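Local coordinates for protein concanavalin B (Canavalia ensiformis, PDB 6CAF) that may act as a carbohydrate-binding seed protein, built on the chitinase-like barrel of glycosyl hydrolase family 18, at residues Y208-Y221 with F248-G262. Numbering follows the deposited sequence. Where two conformers were deposited one is given.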
loop_
_atom_site.group_PDB
_atom_site.type_symbol
_atom_site.label_atom_id
_atom_site.label_comp_id
_atom_site.label_asym_id
_atom_site.label_seq_id
_atom_site.Cartn_x
_atom_site.Cartn_y
_atom_site.Cartn_z
ATOM N N TYR A 208 4.450 -7.933 -2.629
ATOM C CA TYR A 208 3.419 -7.929 -1.613
ATOM C C TYR A 208 2.083 -7.585 -2.246
ATOM O O TYR A 208 2.019 -6.703 -3.120
ATOM C CB TYR A 208 3.674 -6.863 -0.563
ATOM C CG TYR A 208 4.939 -6.946 0.214
ATOM C CD1 TYR A 208 5.415 -8.137 0.697
ATOM C CD2 TYR A 208 5.598 -5.774 0.576
ATOM C CE1 TYR A 208 6.579 -8.186 1.476
ATOM C CE2 TYR A 208 6.713 -5.787 1.396
ATOM C CZ TYR A 208 7.236 -7.005 1.813
ATOM O OH TYR A 208 8.361 -6.971 2.621
ATOM N N ILE A 209 1.031 -8.230 -1.747
ATOM C CA ILE A 209 -0.326 -7.923 -2.156
ATOM C C ILE A 209 -1.122 -7.565 -0.906
ATOM O O ILE A 209 -1.208 -8.356 0.037
ATOM C CB ILE A 209 -0.992 -9.131 -2.848
ATOM C CG1 ILE A 209 -0.156 -9.632 -4.028
ATOM C CG2 ILE A 209 -2.409 -8.809 -3.249
ATOM C CD1 ILE A 209 -0.089 -8.685 -5.176
ATOM N N PHE A 210 -1.676 -6.357 -0.909
ATOM C CA PHE A 210 -2.473 -5.817 0.177
ATOM C C PHE A 210 -3.940 -5.834 -0.260
ATOM O O PHE A 210 -4.385 -4.951 -0.981
ATOM C CB PHE A 210 -2.013 -4.382 0.469
ATOM C CG PHE A 210 -0.620 -4.278 1.003
ATOM C CD1 PHE A 210 0.469 -4.211 0.163
ATOM C CD2 PHE A 210 -0.391 -4.273 2.368
ATOM C CE1 PHE A 210 1.747 -4.111 0.666
ATOM C CE2 PHE A 210 0.893 -4.178 2.874
ATOM C CZ PHE A 210 1.972 -4.134 2.019
ATOM N N VAL A 211 -4.663 -6.874 0.121
ATOM C CA VAL A 211 -6.009 -7.051 -0.379
ATOM C C VAL A 211 -6.962 -6.173 0.422
ATOM O O VAL A 211 -7.002 -6.253 1.652
ATOM C CB VAL A 211 -6.412 -8.515 -0.270
ATOM C CG1 VAL A 211 -7.836 -8.707 -0.783
ATOM C CG2 VAL A 211 -5.467 -9.413 -1.053
ATOM N N ARG A 212 -7.751 -5.371 -0.282
ATOM C CA ARG A 212 -8.646 -4.425 0.376
ATOM C C ARG A 212 -9.963 -5.079 0.757
ATOM O O ARG A 212 -10.896 -5.168 -0.048
ATOM C CB ARG A 212 -8.871 -3.207 -0.518
ATOM C CG ARG A 212 -7.615 -2.409 -0.750
ATOM C CD ARG A 212 -7.842 -1.141 -1.541
ATOM N NE ARG A 212 -7.863 -1.404 -2.948
ATOM C CZ ARG A 212 -8.935 -1.418 -3.724
ATOM N NH1 ARG A 212 -10.125 -1.170 -3.242
ATOM N NH2 ARG A 212 -8.788 -1.694 -4.998
ATOM N N PHE A 213 -10.001 -5.559 1.987
ATOM C CA PHE A 213 -11.165 -6.274 2.502
ATOM C C PHE A 213 -12.172 -5.288 3.111
ATOM O O PHE A 213 -12.510 -5.360 4.283
ATOM C CB PHE A 213 -10.746 -7.322 3.562
ATOM C CG PHE A 213 -9.977 -8.496 3.000
ATOM C CD1 PHE A 213 -10.620 -9.506 2.312
ATOM C CD2 PHE A 213 -8.627 -8.600 3.184
ATOM C CE1 PHE A 213 -9.929 -10.605 1.836
ATOM C CE2 PHE A 213 -7.941 -9.683 2.708
ATOM C CZ PHE A 213 -8.587 -10.669 2.004
ATOM N N TYR A 214 -12.657 -4.353 2.303
ATOM C CA TYR A 214 -13.637 -3.406 2.795
ATOM C C TYR A 214 -14.299 -2.752 1.599
ATOM O O TYR A 214 -13.813 -2.848 0.457
ATOM C CB TYR A 214 -12.979 -2.368 3.740
ATOM C CG TYR A 214 -11.839 -1.555 3.152
ATOM C CD1 TYR A 214 -10.573 -2.050 3.119
ATOM C CD2 TYR A 214 -12.028 -0.246 2.721
ATOM C CE1 TYR A 214 -9.529 -1.313 2.580
ATOM C CE2 TYR A 214 -10.968 0.525 2.259
ATOM C CZ TYR A 214 -9.718 -0.027 2.160
ATOM O OH TYR A 214 -8.665 0.724 1.658
ATOM N N ASN A 215 -15.423 -2.103 1.878
ATOM C CA ASN A 215 -16.267 -1.533 0.838
ATOM C C ASN A 215 -16.695 -2.584 -0.210
ATOM O O ASN A 215 -16.881 -2.274 -1.379
ATOM C CB ASN A 215 -15.621 -0.269 0.248
ATOM C CG ASN A 215 -15.480 0.892 1.299
ATOM O OD1 ASN A 215 -16.235 0.982 2.311
ATOM N ND2 ASN A 215 -14.490 1.780 1.066
ATOM N N ASP A 216 -16.927 -3.820 0.251
ATOM C CA ASP A 216 -17.432 -4.876 -0.626
ATOM C C ASP A 216 -18.066 -5.965 0.206
ATOM O O ASP A 216 -17.369 -6.766 0.834
ATOM C CB ASP A 216 -16.318 -5.470 -1.494
ATOM C CG ASP A 216 -16.857 -6.423 -2.563
ATOM O OD1 ASP A 216 -17.964 -6.952 -2.401
ATOM O OD2 ASP A 216 -16.186 -6.639 -3.583
ATOM N N ARG A 217 -19.402 -5.992 0.223
ATOM C CA ARG A 217 -20.095 -6.933 1.057
ATOM C C ARG A 217 -19.810 -8.392 0.713
ATOM O O ARG A 217 -20.043 -9.273 1.535
ATOM C CB ARG A 217 -21.592 -6.671 1.033
ATOM C CG ARG A 217 -21.990 -5.324 1.620
ATOM C CD ARG A 217 -23.483 -5.026 1.496
ATOM N NE ARG A 217 -23.843 -3.752 2.123
ATOM C CZ ARG A 217 -23.750 -2.562 1.531
ATOM N NH1 ARG A 217 -23.300 -2.470 0.286
ATOM N NH2 ARG A 217 -24.109 -1.456 2.180
ATOM N N SER A 218 -19.351 -8.665 -0.502
ATOM C CA SER A 218 -19.132 -10.048 -0.897
ATOM C C SER A 218 -17.919 -10.677 -0.216
ATOM O O SER A 218 -17.828 -11.906 -0.157
ATOM C CB SER A 218 -19.011 -10.169 -2.421
ATOM O OG SER A 218 -17.802 -9.611 -2.898
ATOM N N CYS A 219 -16.987 -9.851 0.276
ATOM C CA CYS A 219 -15.720 -10.397 0.726
ATOM C C CYS A 219 -15.188 -9.797 2.010
ATOM O O CYS A 219 -14.076 -10.124 2.414
ATOM C CB CYS A 219 -14.640 -10.291 -0.366
ATOM S SG CYS A 219 -14.545 -8.819 -1.419
ATOM N N GLN A 220 -15.956 -8.944 2.665
ATOM C CA GLN A 220 -15.473 -8.295 3.863
ATOM C C GLN A 220 -16.056 -8.924 5.125
ATOM O O GLN A 220 -17.032 -9.683 5.095
ATOM C CB GLN A 220 -15.773 -6.799 3.820
ATOM C CG GLN A 220 -17.248 -6.476 4.062
ATOM C CD GLN A 220 -17.610 -5.082 3.588
ATOM O OE1 GLN A 220 -16.775 -4.349 3.049
ATOM N NE2 GLN A 220 -18.875 -4.732 3.738
ATOM N N TYR A 221 -15.419 -8.621 6.247
ATOM C CA TYR A 221 -15.947 -9.002 7.540
ATOM C C TYR A 221 -17.247 -8.292 7.855
ATOM O O TYR A 221 -17.413 -7.116 7.505
ATOM C CB TYR A 221 -14.941 -8.571 8.594
ATOM C CG TYR A 221 -15.358 -8.787 10.039
ATOM C CD1 TYR A 221 -15.233 -10.032 10.661
ATOM C CD2 TYR A 221 -15.876 -7.754 10.783
ATOM C CE1 TYR A 221 -15.607 -10.227 11.980
ATOM C CE2 TYR A 221 -16.246 -7.937 12.108
ATOM C CZ TYR A 221 -16.131 -9.181 12.697
ATOM O OH TYR A 221 -16.527 -9.367 13.996
ATOM N N PHE A 248 -1.265 -9.522 2.639
ATOM C CA PHE A 248 -1.672 -8.692 3.738
ATOM C C PHE A 248 -3.159 -8.410 3.638
ATOM O O PHE A 248 -3.695 -8.336 2.521
ATOM C CB PHE A 248 -0.993 -7.330 3.691
ATOM C CG PHE A 248 0.488 -7.329 3.872
ATOM C CD1 PHE A 248 1.327 -7.739 2.854
ATOM C CD2 PHE A 248 1.056 -6.822 5.048
ATOM C CE1 PHE A 248 2.696 -7.658 2.995
ATOM C CE2 PHE A 248 2.433 -6.768 5.200
ATOM C CZ PHE A 248 3.245 -7.164 4.148
ATOM N N LEU A 249 -3.804 -8.203 4.787
ATOM C CA LEU A 249 -5.164 -7.668 4.796
ATOM C C LEU A 249 -5.101 -6.160 4.912
ATOM O O LEU A 249 -4.593 -5.632 5.917
ATOM C CB LEU A 249 -5.988 -8.174 5.976
ATOM C CG LEU A 249 -6.188 -9.672 6.060
ATOM C CD1 LEU A 249 -5.068 -10.309 6.879
ATOM C CD2 LEU A 249 -7.514 -9.972 6.741
ATOM N N GLU A 250 -5.633 -5.443 3.921
ATOM C CA GLU A 250 -5.808 -4.002 4.043
ATOM C C GLU A 250 -7.203 -3.746 4.588
ATOM O O GLU A 250 -8.193 -4.245 4.043
ATOM C CB GLU A 250 -5.594 -3.258 2.734
ATOM C CG GLU A 250 -5.764 -1.777 2.915
ATOM C CD GLU A 250 -5.461 -0.984 1.679
ATOM O OE1 GLU A 250 -4.405 -1.263 1.079
ATOM O OE2 GLU A 250 -6.199 -0.019 1.375
ATOM N N LEU A 251 -7.239 -2.984 5.671
ATOM C CA LEU A 251 -8.448 -2.791 6.453
ATOM C C LEU A 251 -8.595 -1.318 6.797
ATOM O O LEU A 251 -7.605 -0.574 6.891
ATOM C CB LEU A 251 -8.312 -3.573 7.760
ATOM C CG LEU A 251 -8.236 -5.100 7.612
ATOM C CD1 LEU A 251 -7.871 -5.744 8.940
ATOM C CD2 LEU A 251 -9.525 -5.616 7.033
ATOM N N PRO A 252 -9.834 -0.893 7.039
ATOM C CA PRO A 252 -10.037 0.471 7.505
ATOM C C PRO A 252 -9.729 0.573 8.987
ATOM O O PRO A 252 -10.064 -0.326 9.752
ATOM C CB PRO A 252 -11.525 0.709 7.248
ATOM C CG PRO A 252 -12.139 -0.632 7.283
ATOM C CD PRO A 252 -11.101 -1.628 6.893
ATOM N N ALA A 253 -9.121 1.683 9.399
ATOM C CA ALA A 253 -8.734 1.802 10.806
ATOM C C ALA A 253 -9.814 2.394 11.680
ATOM O O ALA A 253 -9.621 2.496 12.883
ATOM C CB ALA A 253 -7.443 2.581 10.950
ATOM N N SER A 254 -10.945 2.779 11.093
ATOM C CA SER A 254 -12.084 3.233 11.865
ATOM C C SER A 254 -13.348 2.883 11.103
ATOM O O SER A 254 -13.296 2.641 9.902
ATOM C CB SER A 254 -12.030 4.742 12.056
ATOM O OG SER A 254 -12.289 5.393 10.839
ATOM N N GLN A 255 -14.479 2.863 11.782
ATOM C CA GLN A 255 -15.739 2.702 11.070
ATOM C C GLN A 255 -15.972 3.802 10.023
ATOM O O GLN A 255 -16.531 3.531 8.959
ATOM C CB GLN A 255 -16.910 2.647 12.045
ATOM C CG GLN A 255 -16.996 1.338 12.790
ATOM C CD GLN A 255 -17.795 1.441 14.078
ATOM O OE1 GLN A 255 -17.612 0.648 14.999
ATOM N NE2 GLN A 255 -18.680 2.427 14.150
ATOM N N ALA A 256 -15.519 5.026 10.294
ATOM C CA ALA A 256 -15.748 6.146 9.362
ATOM C C ALA A 256 -14.995 6.050 8.030
ATOM O O ALA A 256 -15.401 6.662 7.042
ATOM C CB ALA A 256 -15.441 7.476 10.040
ATOM N N THR A 257 -13.911 5.293 7.981
ATOM C CA THR A 257 -13.117 5.110 6.742
ATOM C C THR A 257 -13.572 3.879 5.995
ATOM O O THR A 257 -12.884 3.401 5.066
ATOM C CB THR A 257 -11.568 5.000 6.937
ATOM O OG1 THR A 257 -11.228 4.147 8.036
ATOM C CG2 THR A 257 -10.964 6.373 7.145
ATOM N N ALA A 258 -14.690 3.330 6.422
ATOM C CA ALA A 258 -15.291 2.170 5.779
ATOM C C ALA A 258 -16.783 2.363 5.616
ATOM O O ALA A 258 -17.567 1.621 6.168
ATOM C CB ALA A 258 -15.031 0.943 6.618
ATOM N N PRO A 259 -17.181 3.349 4.824
ATOM C CA PRO A 259 -18.608 3.610 4.673
ATOM C C PRO A 259 -19.420 2.484 4.054
ATOM O O PRO A 259 -20.613 2.370 4.311
ATOM C CB PRO A 259 -18.660 4.868 3.795
ATOM C CG PRO A 259 -17.303 4.971 3.176
ATOM C CD PRO A 259 -16.339 4.320 4.113
ATOM N N GLY A 260 -18.775 1.660 3.254
ATOM C CA GLY A 260 -19.388 0.475 2.683
ATOM C C GLY A 260 -19.179 -0.782 3.500
ATOM O O GLY A 260 -19.506 -1.891 3.046
ATOM N N GLY A 261 -18.647 -0.612 4.707
ATOM C CA GLY A 261 -18.416 -1.725 5.605
ATOM C C GLY A 261 -17.005 -2.279 5.572
ATOM O O GLY A 261 -16.159 -1.807 4.807
ATOM N N GLY A 262 -16.802 -3.303 6.403
ATOM C CA GLY A 262 -15.562 -4.025 6.470
ATOM C C GLY A 262 -14.696 -3.747 7.681
ATOM O O GLY A 262 -13.693 -4.400 7.874
HETATM O O HOH W 1 -13.275 -6.743 6.454
HETATM O O HOH W 2 -12.576 3.972 2.463
HETATM O O HOH W 3 -18.831 -4.785 7.773
#
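F248 meets two aromatic side chains of strand 208-212, F210 over one face and Y208 at its edge. The face of its ring lies over F210 in an offset stack, with centroids 4.1 Å apart and planes 23° from parallel, while its CE1 edge points into the face of Y208 to make a T-shaped pair. F210 and F248 share the same first torsion (chi1 -66° and -65°), which lays the two rings alongside one another on the inner face of the parallel sheet. Four backbone hydrogen bonds join the strands, running from F248 N to I209 O through to F213 N to E250 O.

Further along this face, E250 extends fully from a CG anti to its backbone N (chi1 -179°) and reaches the phenol of Y214. Y214 OH donates to the anti lone pair of E250 OE2 over a short 2.6 Å, and E250 OE1 is hydrogen-bonded to Y35 OH, so both oxygens of this buried carboxylate are engaged. R212 lies beside E250 with only its aliphatic CG and CD against it; its NE turns to A187 O. P252 packs over one face of the Y214 ring. On the reverse face, F213 CE2 touches L249 CG at 3.8 Å.

Beyond the strands, the type I turn A258-G261 is gripped at three points: N215 N gives a straight bond to G261 O, N215 OD1 receives G260 N at 2.8 Å, and Q220 NE2 gives a nearly straight bond to G260 O, in the plane of its own amide. Q220 OE1 accepts from D216 N, and with both ends bonded the rotation of the Q220 side-chain amide is fixed.

The strands are neighbours in the TIM barrel, linked by helix 227-239 in a beta-alpha-beta crossover. That helix packs on V211, F213 and L249, whereas F57 and H152 meet F210 inside the barrel, and strand 284-290 continues the sheet beyond strand 247-252.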